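Local coordinates for D-isomer specific 2-hydroxyacid dehydrogenase family protein (Desulfovibrio vulgaris, PDB 5TX7) that probably catalyses the NAD-dependent interconversion of D-2-hydroxyacids and 2-oxoacids, at residues T215-A221 and P240-A246; S18-I22 and M299-A303; T51-D57 and D78-V82. All coordinates share one frame; numbering follows the deposited sequence.

How the contacts relate
All three contacts are partly buried, with apolar side chains turned inward and charged ones at the margin. Contact 1 lies in the NAD-binding domain, contacts 2 and 3 in the domain built on strands 3-6, 27-30, 48-51, 69-72 and 92-93. Contacts 1 and 3 have the same build in different sheets: two loops that follow neighbouring parallel strands are joined by a single parallel bridge, just before aspartates that cap helices. Contact 2 differs, being side-chain packing without a hydrogen bond across it, between an early helix and one near the C-terminus. Its centre lies about 37 Å from that of contact 1 and about 20 Å from that of contact 3.

Contact 1 of 3, residues T215-A221 and P240-A246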
loop_
_atom_site.group_PDB
_atom_site.type_symbol
_atom_site.label_atom_id
_atom_site.label_comp_id
_atom_site.label_asym_id
_atom_site.label_seq_id
_atom_site.Cartn_x
_atom_site.Cartn_y
_atom_site.Cartn_z
ATOM N N THR A 215 18.603 -9.984 20.522
ATOM C CA THR A 215 17.489 -10.026 19.567
ATOM C C THR A 215 17.634 -11.045 18.443
ATOM O O THR A 215 16.694 -11.215 17.667
ATOM C CB THR A 215 17.194 -8.640 18.953
ATOM O OG1 THR A 215 18.309 -8.194 18.174
ATOM C CG2 THR A 215 16.881 -7.618 20.043
ATOM N N GLU A 216 18.766 -11.755 18.349
ATOM C CA GLU A 216 18.858 -12.864 17.399
ATOM C C GLU A 216 17.777 -13.935 17.709
ATOM O O GLU A 216 17.613 -14.357 18.849
ATOM C CB GLU A 216 20.238 -13.503 17.352
ATOM C CG GLU A 216 20.282 -14.636 16.314
ATOM C CD GLU A 216 21.667 -14.959 15.768
ATOM O OE1 GLU A 216 22.463 -14.024 15.496
ATOM O OE2 GLU A 216 21.946 -16.167 15.576
ATOM N N GLY A 217 17.030 -14.330 16.677
ATOM C CA GLY A 217 15.981 -15.340 16.790
ATOM C C GLY A 217 14.832 -14.936 17.686
ATOM O O GLY A 217 14.233 -15.777 18.374
ATOM N N LEU A 218 14.529 -13.643 17.672
ATOM C CA LEU A 218 13.432 -13.055 18.446
ATOM C C LEU A 218 12.098 -13.684 18.068
ATOM O O LEU A 218 11.331 -14.098 18.930
ATOM C CB LEU A 218 13.417 -11.546 18.178
ATOM C CG LEU A 218 12.469 -10.550 18.776
ATOM C CD1 LEU A 218 13.173 -9.196 18.731
ATOM C CD2 LEU A 218 11.162 -10.501 18.009
ATOM N N VAL A 219 11.828 -13.732 16.763
ATOM C CA VAL A 219 10.636 -14.388 16.237
ATOM C C VAL A 219 10.929 -15.892 16.122
ATOM O O VAL A 219 11.401 -16.390 15.079
ATOM C CB VAL A 219 10.207 -13.793 14.891
ATOM C CG1 VAL A 219 8.916 -14.457 14.392
ATOM C CG2 VAL A 219 10.036 -12.278 15.043
ATOM N N ASP A 220 10.662 -16.591 17.226
ATOM C CA ASP A 220 10.910 -18.022 17.339
ATOM C C ASP A 220 9.603 -18.796 17.434
ATOM O O ASP A 220 8.524 -18.204 17.542
ATOM C CB ASP A 220 11.849 -18.325 18.525
ATOM C CG ASP A 220 11.304 -17.882 19.889
ATOM O OD1 ASP A 220 10.179 -17.336 19.991
ATOM O OD2 ASP A 220 12.041 -18.083 20.883
ATOM N N ALA A 221 9.723 -20.123 17.405
ATOM C CA ALA A 221 8.576 -21.028 17.482
ATOM C C ALA A 221 7.617 -20.703 18.617
ATOM O O ALA A 221 6.413 -20.780 18.409
ATOM C CB ALA A 221 9.044 -22.483 17.589
ATOM N N PRO A 240 18.381 -12.385 10.524
ATOM C CA PRO A 240 18.548 -13.217 11.724
ATOM C C PRO A 240 17.659 -12.881 12.928
ATOM O O PRO A 240 17.734 -13.567 13.943
ATOM C CB PRO A 240 20.046 -13.055 12.071
ATOM C CG PRO A 240 20.694 -12.671 10.798
ATOM C CD PRO A 240 19.667 -11.812 10.082
ATOM N N LEU A 241 16.819 -11.860 12.828
ATOM C CA LEU A 241 15.759 -11.648 13.813
ATOM C C LEU A 241 14.729 -12.791 13.837
ATOM O O LEU A 241 14.040 -12.962 14.836
ATOM C CB LEU A 241 15.066 -10.295 13.581
ATOM C CG LEU A 241 15.894 -9.036 13.776
ATOM C CD1 LEU A 241 15.065 -7.817 13.427
ATOM C CD2 LEU A 241 16.399 -8.928 15.201
ATOM N N LEU A 242 14.637 -13.569 12.762
ATOM C CA LEU A 242 13.703 -14.704 12.668
ATOM C C LEU A 242 14.394 -16.042 12.773
ATOM O O LEU A 242 15.526 -16.179 12.315
ATOM C CB LEU A 242 13.055 -14.729 11.282
ATOM C CG LEU A 242 12.409 -13.531 10.663
ATOM C CD1 LEU A 242 11.749 -13.952 9.358
ATOM C CD2 LEU A 242 11.401 -13.057 11.663
ATOM N N ASP A 243 13.680 -17.028 13.322
ATOM C CA ASP A 243 13.988 -18.442 13.077
ATOM C C ASP A 243 13.203 -18.791 11.814
ATOM O O ASP A 243 11.982 -18.969 11.858
ATOM C CB ASP A 243 13.580 -19.315 14.275
ATOM C CG ASP A 243 13.766 -20.829 14.017
ATOM O OD1 ASP A 243 14.198 -21.237 12.919
ATOM O OD2 ASP A 243 13.471 -21.633 14.926
ATOM N N GLU A 244 13.911 -18.858 10.689
ATOM C CA GLU A 244 13.299 -19.029 9.361
ATOM C C GLU A 244 12.478 -20.317 9.244
ATOM O O GLU A 244 11.446 -20.335 8.567
ATOM C CB GLU A 244 14.368 -18.955 8.246
ATOM C CG GLU A 244 15.051 -17.582 8.121
ATOM C CD GLU A 244 15.888 -17.416 6.857
ATOM O OE1 GLU A 244 16.326 -18.436 6.248
ATOM O OE2 GLU A 244 16.126 -16.245 6.452
ATOM N N ARG A 245 12.926 -21.369 9.927
ATOM C CA ARG A 245 12.225 -22.657 9.963
ATOM C C ARG A 245 10.845 -22.537 10.612
ATOM O O ARG A 245 9.837 -22.937 10.047
ATOM C CB ARG A 245 13.084 -23.691 10.709
ATOM C CG ARG A 245 12.465 -25.070 10.909
ATOM C CD ARG A 245 11.922 -25.688 9.623
ATOM N NE ARG A 245 12.972 -25.914 8.624
ATOM C CZ ARG A 245 12.847 -26.677 7.533
ATOM N NH1 ARG A 245 11.710 -27.328 7.261
ATOM N NH2 ARG A 245 13.883 -26.796 6.700
ATOM N N ALA A 246 10.817 -21.973 11.806
ATOM C CA ALA A 246 9.573 -21.786 12.556
ATOM C C ALA A 246 8.559 -20.947 11.789
ATOM O O ALA A 246 7.354 -21.238 11.812
ATOM C CB ALA A 246 9.859 -21.163 13.910
HETATM O O HOH W 1 12.185 -21.431 17.404
#
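Val-219 and Leu-242 lie side by side and point the same way, CD2 of Leu-242 reaching 3.5 Å from CB of Val-219. Leu-242 starts away from the other segment, but chi1 of -51° sets CG beside the backbone N, and from there CD2 comes back alongside the valine. Leu-241 runs alongside Thr-215, its CD2 3.4 Å from Thr-215 O and packed against OG1, whose hydrogen bonds go to Pro-210 O and Thr-212 N. The backbones form a parallel bridge between Val-219 and Leu-242: Val-219 N donates to Leu-241 O at 3.0 Å, and Asp-243 N donates to Val-219 O at 2.9 Å, nearly straight at the hydrogen. Gly-217, with positive phi in a type II turn, adds a bond from its N to Pro-240 O (2.9 Å). CB of Ala-246 packs on CB of Ala-221. At the more exposed side, Asp-243 OD2 accepts from a water that in turn accepts from Ala-221 N, and OD1 weakly caps Arg-245 N. Asp-220 caps the other helix through Arg-223 N. Two helix starts, 221-225 and 244-253, are thus tied together beyond strands 204-207 and 231-235 of the Rossmann-type domain: leucines and valine face inward, while carboxylates and water serve outer amides.

Contact 2 of 3, residues S18-I22 and M299-A303; sequences SWAPI and MDSTA
Met-299 lays its terminal methyl over one face of the Trp-19 indole, CE standing 3.8 Å from the centroid of the six-membered ring and only 17° off the ring normal. The sulfur sits obliquely above the same ring, 3.6 Å from CE3, so the pair combines a CH-pi with a Met-aromatic contact. This reach depends on the methionine's shape: CG is anti to the backbone N (chi1 -176°), which takes it past Ser-18 O at 3.4 Å, and the bends at chi2 and chi3 then carry SD and CE to the ring. Ile-22 meets the sulfur from another direction through CG1 (3.7 Å from SD), and the same CG1 lies in plane at the edge of the indole. Here helix 292-310, near the C-terminal end of the chain, packs on the start of helix 20-23 in the domain of the parallel sheet 27-30, 3-6, 48-51, 69-72 and 92-93, which the chain re-enters after completing the NAD-binding domain. Trp-19 also touches Leu-28 and Val-30, and Ile-22 touches Ile-4 and Leu-28, carrying the contact down to the first two strands. One turn along the later helix, CB of Ala-303 meets CB of Pro-21 at 3.7 Å, and CD1 of Ile-22 reaches CG2 of Thr-302 at 3.8 Å. At the more exposed margin, Asp-300 brings OD1 against CG of Pro-21. Ser-18 turns its OG to Ala-20 N (3.0 Å), a capping bond at the beginning of the short helix.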
loop_
_atom_site.group_PDB
_atom_site.type_symbol
_atom_site.label_atom_id
_atom_site.label_comp_id
_atom_site.label_asym_id
_atom_site.label_seq_id
_atom_site.Cartn_x
_atom_site.Cartn_y
_atom_site.Cartn_z
ATOM N N SER A 18 21.312 12.478 -8.904
ATOM C CA SER A 18 22.465 13.241 -9.357
ATOM C C SER A 18 23.599 13.191 -8.337
ATOM O O SER A 18 23.364 13.324 -7.140
ATOM C CB SER A 18 22.052 14.695 -9.561
ATOM O OG SER A 18 23.162 15.480 -9.947
ATOM N N TRP A 19 24.822 13.009 -8.835
ATOM C CA TRP A 19 26.031 13.124 -8.013
ATOM C C TRP A 19 26.441 14.594 -7.810
ATOM O O TRP A 19 27.406 14.861 -7.103
ATOM C CB TRP A 19 27.196 12.351 -8.653
ATOM C CG TRP A 19 27.004 10.902 -8.639
ATOM C CD1 TRP A 19 26.531 10.128 -9.656
ATOM C CD2 TRP A 19 27.254 10.023 -7.549
ATOM N NE1 TRP A 19 26.467 8.816 -9.261
ATOM C CE2 TRP A 19 26.914 8.722 -7.970
ATOM C CE3 TRP A 19 27.738 10.208 -6.242
ATOM C CZ2 TRP A 19 27.038 7.610 -7.139
ATOM C CZ3 TRP A 19 27.859 9.097 -5.410
ATOM C CH2 TRP A 19 27.498 7.813 -5.871
ATOM N N ALA A 20 25.721 15.539 -8.413
ATOM C CA ALA A 20 26.107 16.958 -8.359
ATOM C C ALA A 20 26.528 17.494 -6.972
ATOM O O ALA A 20 27.519 18.228 -6.881
ATOM C CB ALA A 20 25.016 17.835 -8.960
ATOM N N PRO A 21 25.806 17.127 -5.897
ATOM C CA PRO A 21 26.238 17.609 -4.572
ATOM C C PRO A 21 27.637 17.153 -4.159
ATOM O O PRO A 21 28.335 17.899 -3.483
ATOM C CB PRO A 21 25.179 17.031 -3.622
ATOM C CG PRO A 21 23.973 16.839 -4.481
ATOM C CD PRO A 21 24.508 16.433 -5.827
ATOM N N ILE A 22 28.037 15.948 -4.568
ATOM C CA ILE A 22 29.389 15.433 -4.327
ATOM C C ILE A 22 30.395 16.068 -5.318
ATOM O O ILE A 22 31.503 16.405 -4.935
ATOM C CB ILE A 22 29.472 13.896 -4.470
ATOM C CG1 ILE A 22 28.377 13.168 -3.664
ATOM C CG2 ILE A 22 30.849 13.384 -4.056
ATOM C CD1 ILE A 22 28.495 13.227 -2.167
ATOM N N MET A 299 22.236 11.056 -0.688
ATOM C CA MET A 299 23.236 11.776 -1.468
ATOM C C MET A 299 23.584 13.100 -0.804
ATOM O O MET A 299 24.750 13.403 -0.626
ATOM C CB MET A 299 22.726 12.022 -2.890
ATOM C CG MET A 299 23.728 12.689 -3.835
ATOM S SD MET A 299 25.097 11.638 -4.343
ATOM C CE MET A 299 24.230 10.456 -5.379
ATOM N N ASP A 300 22.559 13.890 -0.457
ATOM C CA ASP A 300 22.750 15.194 0.191
ATOM C C ASP A 300 23.478 15.087 1.529
ATOM O O ASP A 300 24.397 15.883 1.798
ATOM C CB ASP A 300 21.420 15.902 0.419
ATOM C CG ASP A 300 20.824 16.512 -0.855
ATOM O OD1 ASP A 300 21.579 16.951 -1.755
ATOM O OD2 ASP A 300 19.564 16.582 -0.936
ATOM N N SER A 301 23.080 14.113 2.352
ATOM C CA SER A 301 23.713 13.893 3.658
ATOM C C SER A 301 25.161 13.448 3.525
ATOM O O SER A 301 25.994 13.833 4.330
ATOM C CB SER A 301 22.940 12.858 4.486
ATOM O OG SER A 301 21.644 13.319 4.836
ATOM N N THR A 302 25.455 12.639 2.512
ATOM C CA THR A 302 26.831 12.281 2.174
ATOM C C THR A 302 27.658 13.521 1.749
ATOM O O THR A 302 28.822 13.652 2.152
ATOM C CB THR A 302 26.850 11.210 1.075
ATOM O OG1 THR A 302 26.139 10.056 1.560
ATOM C CG2 THR A 302 28.265 10.814 0.697
ATOM N N ALA A 303 27.070 14.423 0.962
ATOM C CA ALA A 303 27.750 15.684 0.619
ATOM C C ALA A 303 28.009 16.539 1.870
ATOM O O ALA A 303 29.090 17.130 2.012
ATOM C CB ALA A 303 26.958 16.477 -0.403
#

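Contact 3 of 3, residues T51-D57 and D78-V82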
loop_
_atom_site.group_PDB
_atom_site.type_symbol
_atom_site.label_atom_id
_atom_site.label_comp_id
_atom_site.label_asym_id
_atom_site.label_seq_id
_atom_site.Cartn_x
_atom_site.Cartn_y
_atom_site.Cartn_z
ATOM N N THR A 51 31.571 4.158 0.292
ATOM C CA THR A 51 31.220 2.757 0.199
ATOM C C THR A 51 29.815 2.564 0.767
ATOM O O THR A 51 29.454 3.169 1.766
ATOM C CB THR A 51 32.219 1.850 0.951
ATOM O OG1 THR A 51 31.787 0.488 0.885
ATOM C CG2 THR A 51 32.373 2.235 2.442
ATOM N N ASN A 52 29.017 1.750 0.093
ATOM C CA ASN A 52 27.757 1.280 0.634
ATOM C C ASN A 52 28.035 -0.070 1.298
ATOM O O ASN A 52 27.991 -0.181 2.511
ATOM C CB ASN A 52 26.692 1.195 -0.475
ATOM C CG ASN A 52 25.283 1.044 0.067
ATOM O OD1 ASN A 52 25.073 0.544 1.167
ATOM N ND2 ASN A 52 24.305 1.492 -0.718
ATOM N N LYS A 53 28.345 -1.079 0.497
ATOM C CA LYS A 53 28.597 -2.431 0.997
ATOM C C LYS A 53 29.966 -2.983 0.603
ATOM O O LYS A 53 30.231 -4.156 0.841
ATOM C CB LYS A 53 27.492 -3.393 0.505
ATOM C CG LYS A 53 26.092 -3.066 0.973
ATOM C CD LYS A 53 25.930 -3.163 2.483
ATOM C CE LYS A 53 24.500 -2.835 2.919
ATOM N NZ LYS A 53 24.274 -1.367 3.080
ATOM N N VAL A 54 30.835 -2.170 0.006
ATOM C CA VAL A 54 32.194 -2.623 -0.305
ATOM C C VAL A 54 32.983 -2.672 1.008
ATOM O O VAL A 54 33.019 -1.687 1.740
ATOM C CB VAL A 54 32.889 -1.722 -1.326
ATOM C CG1 VAL A 54 34.344 -2.146 -1.516
ATOM C CG2 VAL A 54 32.146 -1.792 -2.659
ATOM N N PRO A 55 33.577 -3.828 1.322
ATOM C CA PRO A 55 34.247 -3.969 2.617
ATOM C C PRO A 55 35.594 -3.262 2.683
ATOM O O PRO A 55 36.296 -3.236 1.687
ATOM C CB PRO A 55 34.415 -5.491 2.769
ATOM C CG PRO A 55 34.375 -6.016 1.381
ATOM C CD PRO A 55 33.512 -5.101 0.586
ATOM N N LEU A 56 35.920 -2.682 3.841
ATOM C CA LEU A 56 37.227 -2.071 4.089
ATOM C C LEU A 56 37.772 -2.547 5.427
ATOM O O LEU A 56 37.265 -2.172 6.483
ATOM C CB LEU A 56 37.115 -0.555 4.088
ATOM C CG LEU A 56 36.647 0.084 2.783
ATOM C CD1 LEU A 56 36.299 1.546 3.029
ATOM C CD2 LEU A 56 37.714 -0.069 1.700
ATOM N N ASP A 57 38.801 -3.381 5.360
ATOM C CA ASP A 57 39.469 -3.939 6.545
ATOM C C ASP A 57 40.778 -3.195 6.823
ATOM O O ASP A 57 41.101 -2.233 6.139
ATOM C CB ASP A 57 39.702 -5.453 6.339
ATOM C CG ASP A 57 40.671 -5.773 5.195
ATOM O OD1 ASP A 57 41.035 -4.887 4.402
ATOM O OD2 ASP A 57 41.078 -6.936 5.085
ATOM N N ASP A 78 28.683 -2.309 8.919
ATOM C CA ASP A 78 29.175 -3.580 9.483
ATOM C C ASP A 78 30.351 -4.162 8.697
ATOM O O ASP A 78 31.153 -4.893 9.258
ATOM C CB ASP A 78 28.038 -4.622 9.608
ATOM C CG ASP A 78 28.205 -5.538 10.844
ATOM O OD1 ASP A 78 28.415 -5.016 11.973
ATOM O OD2 ASP A 78 28.118 -6.783 10.695
ATOM N N LYS A 79 30.447 -3.831 7.404
ATOM C CA LYS A 79 31.545 -4.284 6.533
ATOM C C LYS A 79 32.782 -3.349 6.539
ATOM O O LYS A 79 33.747 -3.611 5.840
ATOM C CB LYS A 79 31.021 -4.523 5.106
ATOM C CG LYS A 79 30.007 -5.672 5.029
ATOM C CD LYS A 79 29.365 -5.860 3.654
ATOM C CE LYS A 79 30.092 -6.896 2.791
ATOM N NZ LYS A 79 29.723 -6.843 1.335
ATOM N N VAL A 80 32.751 -2.279 7.330
ATOM C CA VAL A 80 33.876 -1.372 7.469
ATOM C C VAL A 80 34.486 -1.503 8.861
ATOM O O VAL A 80 33.819 -1.246 9.848
ATOM C CB VAL A 80 33.436 0.090 7.261
ATOM C CG1 VAL A 80 34.627 1.041 7.392
ATOM C CG2 VAL A 80 32.797 0.251 5.882
ATOM N N ASP A 81 35.761 -1.886 8.934
ATOM C CA ASP A 81 36.475 -1.934 10.207
ATOM C C ASP A 81 36.801 -0.507 10.646
ATOM O O ASP A 81 37.908 -0.022 10.426
ATOM C CB ASP A 81 37.738 -2.797 10.103
ATOM C CG ASP A 81 38.377 -3.063 11.464
ATOM O OD1 ASP A 81 38.042 -2.349 12.441
ATOM O OD2 ASP A 81 39.216 -3.984 11.572
ATOM N N VAL A 82 35.817 0.149 11.259
ATOM C CA VAL A 82 35.932 1.564 11.613
ATOM C C VAL A 82 36.906 1.805 12.763
ATOM O O VAL A 82 37.426 2.917 12.903
ATOM C CB VAL A 82 34.570 2.247 11.906
ATOM C CG1 VAL A 82 33.630 2.126 10.709
ATOM C CG2 VAL A 82 33.907 1.704 13.167
#
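Leu-56 and Val-80 are joined by a single parallel bridge, in which Leu-56 N donates to Lys-79 O at 3.1 Å and Asp-81 N donates to Leu-56 O at 2.9 Å, the latter almost in line with the carbonyl. CA of Pro-55 also approaches Lys-79 O, a CA-H...O contact. The Lys-79 side chain runs back along the other segment: CD passes Lys-53 O, and the bend at chi3 (94°) then turns CE and NZ onto it, NZ bonding that oxygen in the carbonyl plane at 2.8 Å. Both segments follow adjacent strands, 48-51 and 69-72, of a parallel sheet and lead into helices: Asp-57 caps helix 58-62 through Ala-60 N, and Asp-81 caps helix 82-87 through Ala-84 N. On the buried side, CG2 of Thr-51 and CG2 of Val-80 slide past each other at 4.0 Å, near Val-70. Thr-51 uses OG1, anti to its own N, to donate to a lone pair of Val-54 O at 2.6 Å. Lys-53 sends its chain away from Lys-79, bonding Asn-52 OD1 through NZ (2.8 Å) and making a cation-pi contact with Trp-136 of the second subunit.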